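Nrps/pks (Streptomyces albus, PDB 4OPE) probably catalyses decarboxylative Claisen condensations that extend the growing acyl chain, as a ketosynthase domain of the "AT-less" type I polyketide synthase making oxazolomycin. Local coordinates at residues A15-P19 with K20-L24; W46-G49 with R50-P54; G130-Q133 with L134-V137; N204-H208 with P209-L213. All coordinates share one frame; numbering follows the deposited sequence.

Interaction 1 (A15-P19 with K20-L24); sequences AGRYP and KADDL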
loop_
_atom_site.group_PDB
_atom_site.type_symbol
_atom_site.label_atom_id
_atom_site.label_comp_id
_atom_site.label_asym_id
_atom_site.label_seq_id
_atom_site.Cartn_x
_atom_site.Cartn_y
_atom_site.Cartn_z
ATOM N N ALA A 15 -14.294 -3.135 14.354
ATOM C CA ALA A 15 -13.585 -3.508 15.548
ATOM C C ALA A 15 -12.312 -2.691 15.698
ATOM O O ALA A 15 -11.792 -2.167 14.722
ATOM C CB ALA A 15 -13.281 -4.985 15.489
ATOM N N GLY A 16 -11.824 -2.553 16.918
ATOM C CA GLY A 16 -10.697 -1.679 17.204
ATOM C C GLY A 16 -10.211 -1.646 18.642
ATOM O O GLY A 16 -10.966 -1.920 19.555
ATOM N N ARG A 17 -8.933 -1.342 18.840
ATOM C CA ARG A 17 -8.421 -0.959 20.145
ATOM C C ARG A 17 -7.786 0.384 20.010
ATOM O O ARG A 17 -7.050 0.617 19.071
ATOM C CB ARG A 17 -7.352 -1.912 20.613
ATOM C CG ARG A 17 -7.836 -3.329 20.706
ATOM C CD ARG A 17 -6.684 -4.303 20.817
ATOM N NE ARG A 17 -5.952 -4.083 22.059
ATOM C CZ ARG A 17 -4.808 -4.684 22.360
ATOM N NH1 ARG A 17 -4.262 -5.544 21.515
ATOM N NH2 ARG A 17 -4.202 -4.406 23.503
ATOM N N TYR A 18 -8.040 1.241 20.978
ATOM C CA TYR A 18 -7.474 2.575 21.018
ATOM C C TYR A 18 -7.020 2.858 22.458
ATOM O O TYR A 18 -7.221 2.017 23.348
ATOM C CB TYR A 18 -8.523 3.557 20.512
ATOM C CG TYR A 18 -8.950 3.204 19.114
ATOM C CD1 TYR A 18 -8.100 3.398 18.039
ATOM C CD2 TYR A 18 -10.171 2.627 18.860
ATOM C CE1 TYR A 18 -8.467 3.061 16.752
ATOM C CE2 TYR A 18 -10.555 2.279 17.566
ATOM C CZ TYR A 18 -9.688 2.493 16.512
ATOM O OH TYR A 18 -10.053 2.159 15.231
ATOM N N PRO A 19 -6.364 4.010 22.690
ATOM C CA PRO A 19 -5.873 4.309 24.007
ATOM C C PRO A 19 -6.968 4.241 25.060
ATOM O O PRO A 19 -8.005 4.903 24.910
ATOM C CB PRO A 19 -5.357 5.714 23.851
ATOM C CG PRO A 19 -4.832 5.716 22.474
ATOM C CD PRO A 19 -5.876 4.983 21.713
ATOM N N LYS A 20 -6.724 3.420 26.102
ATOM C CA LYS A 20 -7.643 3.220 27.193
ATOM C C LYS A 20 -8.945 2.561 26.751
ATOM O O LYS A 20 -9.965 2.644 27.429
ATOM C CB LYS A 20 -7.910 4.570 27.883
ATOM C CG LYS A 20 -6.645 5.178 28.449
ATOM C CD LYS A 20 -6.992 6.228 29.474
ATOM C CE LYS A 20 -5.745 6.802 30.113
ATOM N NZ LYS A 20 -4.953 5.762 30.836
ATOM N N ALA A 21 -8.929 1.919 25.599
ATOM C CA ALA A 21 -10.133 1.324 25.056
ATOM C C ALA A 21 -9.757 0.000 24.401
ATOM O O ALA A 21 -9.278 -0.045 23.258
ATOM C CB ALA A 21 -10.803 2.267 24.074
ATOM N N ASP A 22 -9.966 -1.084 25.125
ATOM C CA ASP A 22 -9.606 -2.408 24.602
ATOM C C ASP A 22 -10.685 -3.011 23.719
ATOM O O ASP A 22 -10.455 -3.975 23.014
ATOM C CB ASP A 22 -9.177 -3.340 25.729
ATOM C CG ASP A 22 -7.692 -3.113 26.126
ATOM O OD1 ASP A 22 -6.836 -2.766 25.214
ATOM O OD2 ASP A 22 -7.402 -3.286 27.335
ATOM N N ASP A 23 -11.854 -2.393 23.726
ATOM C CA ASP A 23 -12.881 -2.685 22.759
ATOM C C ASP A 23 -13.725 -1.436 22.590
ATOM O O ASP A 23 -13.627 -0.491 23.363
ATOM C CB ASP A 23 -13.733 -3.864 23.257
ATOM C CG ASP A 23 -14.251 -3.664 24.701
ATOM O OD1 ASP A 23 -14.792 -2.612 25.079
ATOM O OD2 ASP A 23 -14.130 -4.603 25.478
ATOM N N LEU A 24 -14.594 -1.481 21.609
ATOM C CA LEU A 24 -15.386 -0.364 21.210
ATOM C C LEU A 24 -16.442 0.073 22.198
ATOM O O LEU A 24 -16.888 1.229 22.135
ATOM C CB LEU A 24 -16.057 -0.644 19.880
ATOM C CG LEU A 24 -15.115 -0.811 18.681
ATOM C CD1 LEU A 24 -15.819 -0.292 17.413
ATOM C CD2 LEU A 24 -13.775 -0.135 18.855
HETATM O O HOH W 1 -5.932 0.044 25.012
#

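Interaction 2 (W46-G49 with R50-P54); sequences WDHG and RFYDP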
loop_
_atom_site.group_PDB
_atom_site.type_symbol
_atom_site.label_atom_id
_atom_site.label_comp_id
_atom_site.label_asym_id
_atom_site.label_seq_id
_atom_site.Cartn_x
_atom_site.Cartn_y
_atom_site.Cartn_z
ATOM N N TRP A 46 9.774 1.933 27.369
ATOM C CA TRP A 46 11.161 2.358 27.358
ATOM C C TRP A 46 11.335 3.441 28.400
ATOM O O TRP A 46 10.346 4.000 28.903
ATOM C CB TRP A 46 11.633 2.830 25.969
ATOM C CG TRP A 46 10.985 4.080 25.461
ATOM C CD1 TRP A 46 11.255 5.351 25.843
ATOM C CD2 TRP A 46 9.985 4.174 24.447
ATOM N NE1 TRP A 46 10.464 6.239 25.152
ATOM C CE2 TRP A 46 9.687 5.545 24.276
ATOM C CE3 TRP A 46 9.309 3.235 23.664
ATOM C CZ2 TRP A 46 8.742 6.002 23.363
ATOM C CZ3 TRP A 46 8.393 3.694 22.740
ATOM C CH2 TRP A 46 8.104 5.057 22.613
ATOM N N ASP A 47 12.601 3.680 28.737
ATOM C CA ASP A 47 13.000 4.650 29.722
ATOM C C ASP A 47 13.111 5.939 28.950
ATOM O O ASP A 47 14.060 6.157 28.193
ATOM C CB ASP A 47 14.346 4.232 30.336
ATOM C CG ASP A 47 14.932 5.274 31.315
ATOM O OD1 ASP A 47 14.218 6.213 31.746
ATOM O OD2 ASP A 47 16.140 5.130 31.649
ATOM N N HIS A 48 12.113 6.789 29.111
ATOM C CA HIS A 48 12.097 8.031 28.387
ATOM C C HIS A 48 13.096 9.048 28.959
ATOM O O HIS A 48 13.461 10.001 28.267
ATOM C CB HIS A 48 10.694 8.617 28.339
ATOM C CG HIS A 48 10.490 9.540 27.186
ATOM N ND1 HIS A 48 10.599 9.122 25.884
ATOM C CD2 HIS A 48 10.208 10.861 27.130
ATOM C CE1 HIS A 48 10.385 10.142 25.070
ATOM N NE2 HIS A 48 10.144 11.212 25.802
ATOM N N GLY A 49 13.537 8.850 30.202
ATOM C CA GLY A 49 14.652 9.631 30.765
ATOM C C GLY A 49 15.855 9.715 29.830
ATOM O O GLY A 49 16.365 10.792 29.587
ATOM N N ARG A 50 16.271 8.587 29.249
ATOM C CA ARG A 50 17.432 8.565 28.322
ATOM C C ARG A 50 17.334 9.498 27.127
ATOM O O ARG A 50 18.339 9.727 26.466
ATOM C CB ARG A 50 17.682 7.172 27.734
ATOM C CG ARG A 50 17.437 6.031 28.691
ATOM C CD ARG A 50 18.594 5.056 28.700
ATOM N NE ARG A 50 18.853 4.411 27.402
ATOM C CZ ARG A 50 18.722 3.102 27.170
ATOM N NH1 ARG A 50 19.012 2.605 25.964
ATOM N NH2 ARG A 50 18.295 2.275 28.136
ATOM N N PHE A 51 16.124 9.961 26.809
ATOM C CA PHE A 51 15.839 10.651 25.551
ATOM C C PHE A 51 15.118 11.979 25.718
ATOM O O PHE A 51 14.917 12.689 24.726
ATOM C CB PHE A 51 14.946 9.783 24.669
ATOM C CG PHE A 51 15.344 8.341 24.615
ATOM C CD1 PHE A 51 16.524 7.948 23.986
ATOM C CD2 PHE A 51 14.528 7.374 25.158
ATOM C CE1 PHE A 51 16.892 6.613 23.927
ATOM C CE2 PHE A 51 14.891 6.043 25.092
ATOM C CZ PHE A 51 16.078 5.663 24.485
ATOM N N TYR A 52 14.717 12.308 26.945
ATOM C CA TYR A 52 13.908 13.488 27.190
ATOM C C TYR A 52 14.751 14.702 27.578
ATOM O O TYR A 52 15.707 14.587 28.349
ATOM C CB TYR A 52 12.938 13.197 28.322
ATOM C CG TYR A 52 11.990 14.325 28.690
ATOM C CD1 TYR A 52 11.064 14.812 27.772
ATOM C CD2 TYR A 52 11.979 14.855 29.976
ATOM C CE1 TYR A 52 10.187 15.826 28.115
ATOM C CE2 TYR A 52 11.092 15.859 30.335
ATOM C CZ TYR A 52 10.205 16.336 29.399
ATOM O OH TYR A 52 9.321 17.306 29.758
ATOM N N ASP A 53 14.392 15.861 27.037
ATOM C CA ASP A 53 14.913 17.141 27.508
ATOM C C ASP A 53 13.799 18.132 27.214
ATOM O O ASP A 53 13.394 18.281 26.050
ATOM C CB ASP A 53 16.238 17.532 26.811
ATOM C CG ASP A 53 16.844 18.863 27.343
ATOM O OD1 ASP A 53 16.107 19.816 27.651
ATOM O OD2 ASP A 53 18.091 18.962 27.431
ATOM N N PRO A 54 13.306 18.815 28.262
ATOM C CA PRO A 54 12.157 19.683 28.059
ATOM C C PRO A 54 12.469 20.880 27.193
ATOM O O PRO A 54 11.540 21.574 26.804
ATOM C CB PRO A 54 11.774 20.148 29.473
ATOM C CG PRO A 54 12.729 19.485 30.418
ATOM C CD PRO A 54 13.872 18.941 29.619
#

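Interaction 3 (G130-Q133 with L134-V137); sequences GHYQ and LYGV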
loop_
_atom_site.group_PDB
_atom_site.type_symbol
_atom_site.label_atom_id
_atom_site.label_comp_id
_atom_site.label_asym_id
_atom_site.label_seq_id
_atom_site.Cartn_x
_atom_site.Cartn_y
_atom_site.Cartn_z
ATOM N N GLY A 130 7.293 1.056 10.805
ATOM C CA GLY A 130 7.638 -0.299 11.114
ATOM C C GLY A 130 8.879 -0.263 11.954
ATOM O O GLY A 130 9.936 -0.580 11.475
ATOM N N HIS A 131 8.718 0.123 13.205
ATOM C CA HIS A 131 9.804 0.289 14.104
ATOM C C HIS A 131 10.253 -0.918 14.851
ATOM O O HIS A 131 11.390 -0.933 15.311
ATOM C CB HIS A 131 9.462 1.342 15.132
ATOM C CG HIS A 131 9.416 2.718 14.566
ATOM N ND1 HIS A 131 10.219 3.112 13.515
ATOM C CD2 HIS A 131 8.621 3.770 14.855
ATOM C CE1 HIS A 131 9.953 4.366 13.213
ATOM N NE2 HIS A 131 8.986 4.787 14.005
ATOM N N TYR A 132 9.415 -1.931 14.987
ATOM C CA TYR A 132 9.829 -3.109 15.743
ATOM C C TYR A 132 11.078 -3.732 15.110
ATOM O O TYR A 132 11.931 -4.288 15.837
ATOM C CB TYR A 132 8.732 -4.141 15.809
ATOM C CG TYR A 132 8.937 -5.215 16.849
ATOM C CD1 TYR A 132 8.818 -4.920 18.200
ATOM C CD2 TYR A 132 9.184 -6.542 16.488
ATOM C CE1 TYR A 132 8.950 -5.910 19.171
ATOM C CE2 TYR A 132 9.327 -7.528 17.444
ATOM C CZ TYR A 132 9.213 -7.203 18.790
ATOM O OH TYR A 132 9.319 -8.163 19.780
ATOM N N GLN A 133 11.208 -3.620 13.781
ATOM C CA GLN A 133 12.381 -4.191 13.123
ATOM C C GLN A 133 13.701 -3.571 13.543
ATOM O O GLN A 133 14.738 -4.143 13.274
ATOM C CB GLN A 133 12.254 -4.121 11.607
ATOM C CG GLN A 133 12.717 -2.820 11.016
ATOM C CD GLN A 133 12.249 -2.651 9.591
ATOM O OE1 GLN A 133 12.675 -3.380 8.671
ATOM N NE2 GLN A 133 11.394 -1.649 9.381
ATOM N N LEU A 134 13.687 -2.402 14.175
ATOM C CA LEU A 134 14.938 -1.826 14.691
ATOM C C LEU A 134 15.541 -2.637 15.818
ATOM O O LEU A 134 16.738 -2.664 15.972
ATOM C CB LEU A 134 14.732 -0.440 15.236
ATOM C CG LEU A 134 14.101 0.595 14.309
ATOM C CD1 LEU A 134 14.055 1.904 15.116
ATOM C CD2 LEU A 134 14.771 0.749 12.937
ATOM N N TYR A 135 14.709 -3.250 16.648
ATOM C CA TYR A 135 15.217 -4.098 17.709
ATOM C C TYR A 135 15.958 -5.337 17.197
ATOM O O TYR A 135 15.549 -5.990 16.209
ATOM C CB TYR A 135 14.107 -4.575 18.631
ATOM C CG TYR A 135 13.445 -3.485 19.424
ATOM C CD1 TYR A 135 14.198 -2.628 20.210
ATOM C CD2 TYR A 135 12.038 -3.317 19.391
ATOM C CE1 TYR A 135 13.600 -1.633 20.956
ATOM C CE2 TYR A 135 11.425 -2.309 20.120
ATOM C CZ TYR A 135 12.206 -1.465 20.908
ATOM O OH TYR A 135 11.614 -0.464 21.666
ATOM N N GLY A 136 17.043 -5.661 17.918
ATOM C CA GLY A 136 17.795 -6.894 17.689
ATOM C C GLY A 136 18.658 -6.887 16.442
ATOM O O GLY A 136 19.137 -7.941 16.029
ATOM N N VAL A 137 18.885 -5.710 15.862
ATOM C CA VAL A 137 19.738 -5.623 14.676
ATOM C C VAL A 137 21.235 -5.913 14.947
ATOM O O VAL A 137 21.875 -6.542 14.130
ATOM C CB VAL A 137 19.613 -4.272 13.940
ATOM C CG1 VAL A 137 20.506 -4.287 12.701
ATOM C CG2 VAL A 137 18.168 -4.010 13.542
#

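Interaction 4 (N204-H208 with P209-L213); sequences NVSSH and PLKYL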
loop_
_atom_site.group_PDB
_atom_site.type_symbol
_atom_site.label_atom_id
_atom_site.label_comp_id
_atom_site.label_asym_id
_atom_site.label_seq_id
_atom_site.Cartn_x
_atom_site.Cartn_y
_atom_site.Cartn_z
ATOM N N ASN A 204 -1.311 0.936 14.075
ATOM C CA ASN A 204 -0.123 1.658 14.426
ATOM C C ASN A 204 0.285 1.392 15.879
ATOM O O ASN A 204 -0.514 1.592 16.792
ATOM C CB ASN A 204 -0.419 3.123 14.226
ATOM C CG ASN A 204 0.799 3.993 14.372
ATOM O OD1 ASN A 204 1.704 3.929 13.540
ATOM N ND2 ASN A 204 0.809 4.854 15.400
ATOM N N VAL A 205 1.524 0.943 16.081
ATOM C CA VAL A 205 2.079 0.738 17.423
ATOM C C VAL A 205 3.363 1.494 17.612
ATOM O O VAL A 205 4.235 1.416 16.786
ATOM C CB VAL A 205 2.378 -0.740 17.701
ATOM C CG1 VAL A 205 2.947 -0.906 19.087
ATOM C CG2 VAL A 205 1.112 -1.568 17.608
ATOM N N SER A 206 3.464 2.207 18.725
ATOM C CA SER A 206 4.645 2.973 19.121
ATOM C C SER A 206 5.586 2.093 19.932
ATOM O O SER A 206 5.664 2.187 21.174
ATOM C CB SER A 206 4.232 4.127 20.016
ATOM O OG SER A 206 3.409 5.013 19.306
ATOM N N SER A 207 6.297 1.254 19.217
ATOM C CA SER A 207 7.116 0.220 19.810
ATOM C C SER A 207 8.511 0.700 20.185
ATOM O O SER A 207 9.134 0.086 21.024
ATOM C CB SER A 207 7.280 -0.917 18.804
ATOM O OG SER A 207 8.035 -0.438 17.698
ATOM N N HIS A 208 9.001 1.760 19.546
ATOM C CA HIS A 208 10.377 2.146 19.689
ATOM C C HIS A 208 10.514 3.648 19.909
ATOM O O HIS A 208 9.815 4.428 19.281
ATOM C CB HIS A 208 11.089 1.738 18.422
ATOM C CG HIS A 208 12.575 1.645 18.544
ATOM N ND1 HIS A 208 13.377 2.753 18.613
ATOM C CD2 HIS A 208 13.408 0.583 18.536
ATOM C CE1 HIS A 208 14.642 2.387 18.667
ATOM N NE2 HIS A 208 14.688 1.072 18.613
ATOM N N PRO A 209 11.409 4.055 20.811
ATOM C CA PRO A 209 11.662 5.464 21.121
ATOM C C PRO A 209 12.214 6.328 19.978
ATOM O O PRO A 209 12.111 7.535 20.027
ATOM C CB PRO A 209 12.696 5.386 22.258
ATOM C CG PRO A 209 13.324 4.033 22.152
ATOM C CD PRO A 209 12.201 3.159 21.684
ATOM N N LEU A 210 12.829 5.723 18.978
ATOM C CA LEU A 210 13.310 6.426 17.771
ATOM C C LEU A 210 12.264 7.348 17.194
ATOM O O LEU A 210 12.579 8.477 16.846
ATOM C CB LEU A 210 13.736 5.398 16.738
ATOM C CG LEU A 210 14.566 5.659 15.460
ATOM C CD1 LEU A 210 13.751 6.306 14.362
ATOM C CD2 LEU A 210 15.784 6.484 15.767
ATOM N N LYS A 211 10.996 6.894 17.116
ATOM C CA LYS A 211 9.913 7.733 16.559
ATOM C C LYS A 211 9.807 9.085 17.272
ATOM O O LYS A 211 9.521 10.111 16.662
ATOM C CB LYS A 211 8.555 7.047 16.649
ATOM C CG LYS A 211 7.425 7.917 16.067
ATOM C CD LYS A 211 6.132 7.182 15.767
ATOM C CE LYS A 211 5.308 6.964 17.023
ATOM N NZ LYS A 211 4.226 5.951 16.806
ATOM N N TYR A 212 10.009 9.067 18.580
ATOM C CA TYR A 212 9.860 10.281 19.365
ATOM C C TYR A 212 11.022 11.209 19.083
ATOM O O TYR A 212 10.822 12.402 19.082
ATOM C CB TYR A 212 9.685 9.963 20.857
ATOM C CG TYR A 212 8.228 9.713 21.253
ATOM C CD1 TYR A 212 7.532 8.540 20.878
ATOM C CD2 TYR A 212 7.541 10.652 21.959
ATOM C CE1 TYR A 212 6.195 8.348 21.240
ATOM C CE2 TYR A 212 6.216 10.476 22.314
ATOM C CZ TYR A 212 5.536 9.334 21.970
ATOM O OH TYR A 212 4.217 9.245 22.391
ATOM N N LEU A 213 12.214 10.683 18.782
ATOM C CA LEU A 213 13.320 11.557 18.351
ATOM C C LEU A 213 13.139 12.139 16.960
ATOM O O LEU A 213 13.294 13.329 16.750
ATOM C CB LEU A 213 14.675 10.860 18.448
ATOM C CG LEU A 213 15.032 10.567 19.901
ATOM C CD1 LEU A 213 16.276 9.748 19.900
ATOM C CD2 LEU A 213 15.259 11.813 20.734
HETATM O O HOH W 2 2.621 6.523 21.173
#

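Interaction 1 (A15-P19 with K20-L24)
A type II beta turn from Tyr18 to Ala21 ends strand 9-17 and folds the chain back toward helix 24-33. Tyr18 and Ala21 form a single antiparallel, hydrogen-bonded bridge. Tyr18 N donates to Ala21 O at 2.9 Å, and Ala21 N returns a bond to Tyr18 O at 2.8 Å. Beside the turn, the side chains of Arg17 and Asp22 cross obliquely. The bend at chi3 (64°) turns the guanidinium so that its edge faces the carboxylate, and NE makes a long salt bridge of 3.5 Å to Asp22 OD1; the two planes are 57° apart. A water donates to both Tyr18 O and Asp22 OD1. At the strand end, Leu24 CD2 lies 3.4 Å from Gly16 O and 4.2 Å from CE2 at the edge of the Tyr18 ring, which helix 356-370 packs against. Asp23 N-caps the helix through Gln26 N. Arg17 NH2 also binds Asp72 O, and Asp22 OD2 binds Ser71 OG. The length of the ion pair and its skewed planes suggest a loose charge contact, in which both groups are also placed by these further partners.

Interaction 2 (W46-G49 with R50-P54)
Trp46 and Phe51 make the tight side of this contact. Phe51 turns its edge to the face of the Trp46 five-membered ring in an offset edge-to-face pair, centroids 5.6 Å apart and planes at 75°, with Trp46 CD1 3.8 Å from Phe51 CE2. Phe51 also packs on Leu141 of the second subunit. Trp46 CG sits between its backbone N and carbonyl carbon (chi1 66°), and the indole N-H is aimed at His48: NE1 donates to ND1 at 3.0 Å, nearly straight and close to the plane of both rings. That imidazole is gripped from two ends, since its NE2 bonds Ala64 O, and the two bonds fix its rotation. Tyr52 packs on it more obliquely, its CB 3.8 Å from His48 CD2.

The backbone turns here, within the loop that joins strand 39-40 to strand 66-67 of the ketosynthase domain. Phe51 N donates to His48 O at 3.0 Å, while the bonds from Arg50 N to Asp47 O and from Tyr52 N to Gly49 O are weak.

The Asp47-Arg50 side is looser and faces solvent at Arg50. These side chains cross at about a right angle, and the touch is made by the aliphatic part of the arginine: Asp47 OD2 lies 3.4 Å from Arg50 CG, but 5.0 Å from NH2. The guanidinium turns instead to Ala582 O near the C-terminal end of the model. Asp47 OD1 accepts a weak bond from Gly49 N and has a long, weak ion pair with Arg585.

Interaction 3 (G130-Q133 with L134-V137)
Tyr132 and Tyr135 stand at about a right angle, the edge of the Tyr135 ring turned to the face of Tyr132 in an offset edge-to-face pair with planes at 80° and centroids 5.8 Å apart. The closest carbons are Tyr132 CD1 and Tyr135 CD2, at 3.8 Å. Different first torsions bring the rings together: Tyr132 CG is anti to its own backbone N (chi1 -165°), whereas Tyr135 CG lies beside its N (chi1 -66°). The short 3-10 turn sets their spacing, with Leu134 N donating to His131 O at 3.0 Å and Tyr135 N to Tyr132 O at 3.1 Å. The Gln133 chain is extended beyond CG, and its NE2 reaches Gly130 O at 2.8 Å in the carbonyl plane, tying the start of the loop to the turn. Both phenol oxygens are anchored: Tyr132 OH by Glu89 O and Leu577 N, Tyr135 OH by Ser207 O. The loop joins strand 121-126 to helix 137-141, with Gly136 at the N-cap position. Leu134 packs on Leu210 of helix 210-217 and on Leu134 of the second subunit, so the turn lies at the dimer interface, while Tyr132 rests against helix 93-108.

Interaction 4 (N204-H208 with P209-L213)
The imidazole of His208 meets the start of the helix at its edge: Leu210 N lies in the ring plane and donates to ND1 at 3.0 Å in a nearly straight bond. His208 CG, anti to the backbone N (chi1 -161°), swings the ring to where ND1 can cap this N-H. With ND1 accepting, a neutral ring would probably carry its proton on NE2. Pro209 packs alongside, its CD 3.5 Å from His208 CG. The His208 ring also meets that of Tyr135, their planes about 35° apart. The backbone adds a weak bond from Lys211 N to His208 O.

The next residue after Leu210, Lys211, bends at chi3 (80°) and runs back to the loop, where NZ donates to Ser206 OG at 2.8 Å. The ammonium also pairs with Glu353, and Asn204 ND2 binds the same carboxylate oxygen; the glutamate probably balances the buried charge of the lysine.

The segment leads from strand 197-204 of the central sheet into helix 210-217. Gln94 of helix 93-108 binds Val205 N, and Leu213 packs on Ala140 of the second subunit.

Overall arrangement
Interaction 1 lies nearest the middle of the chain, about 7 Å from its centre, and touches none of the others; interactions 2, 3 and 4 cluster further out, all reaching the second subunit. Interaction 4 is the hub: Trp46 and Phe51 of interaction 2 pack on Pro209, while His131 and Tyr132 of interaction 3 pack on Ser207. Interactions 3 and 4 are buried, interactions 1 and 2 only partly. Interactions 1, 3 and 4 all follow strands of the same mixed sheet and lead to helices, whereas interaction 2 lies in a loop between two short strands. In chemistry, interaction 1 has a bridged turn and interaction 4 a histidine cap, while interactions 2 and 3 share edge-to-face aromatic pairs beside short turns.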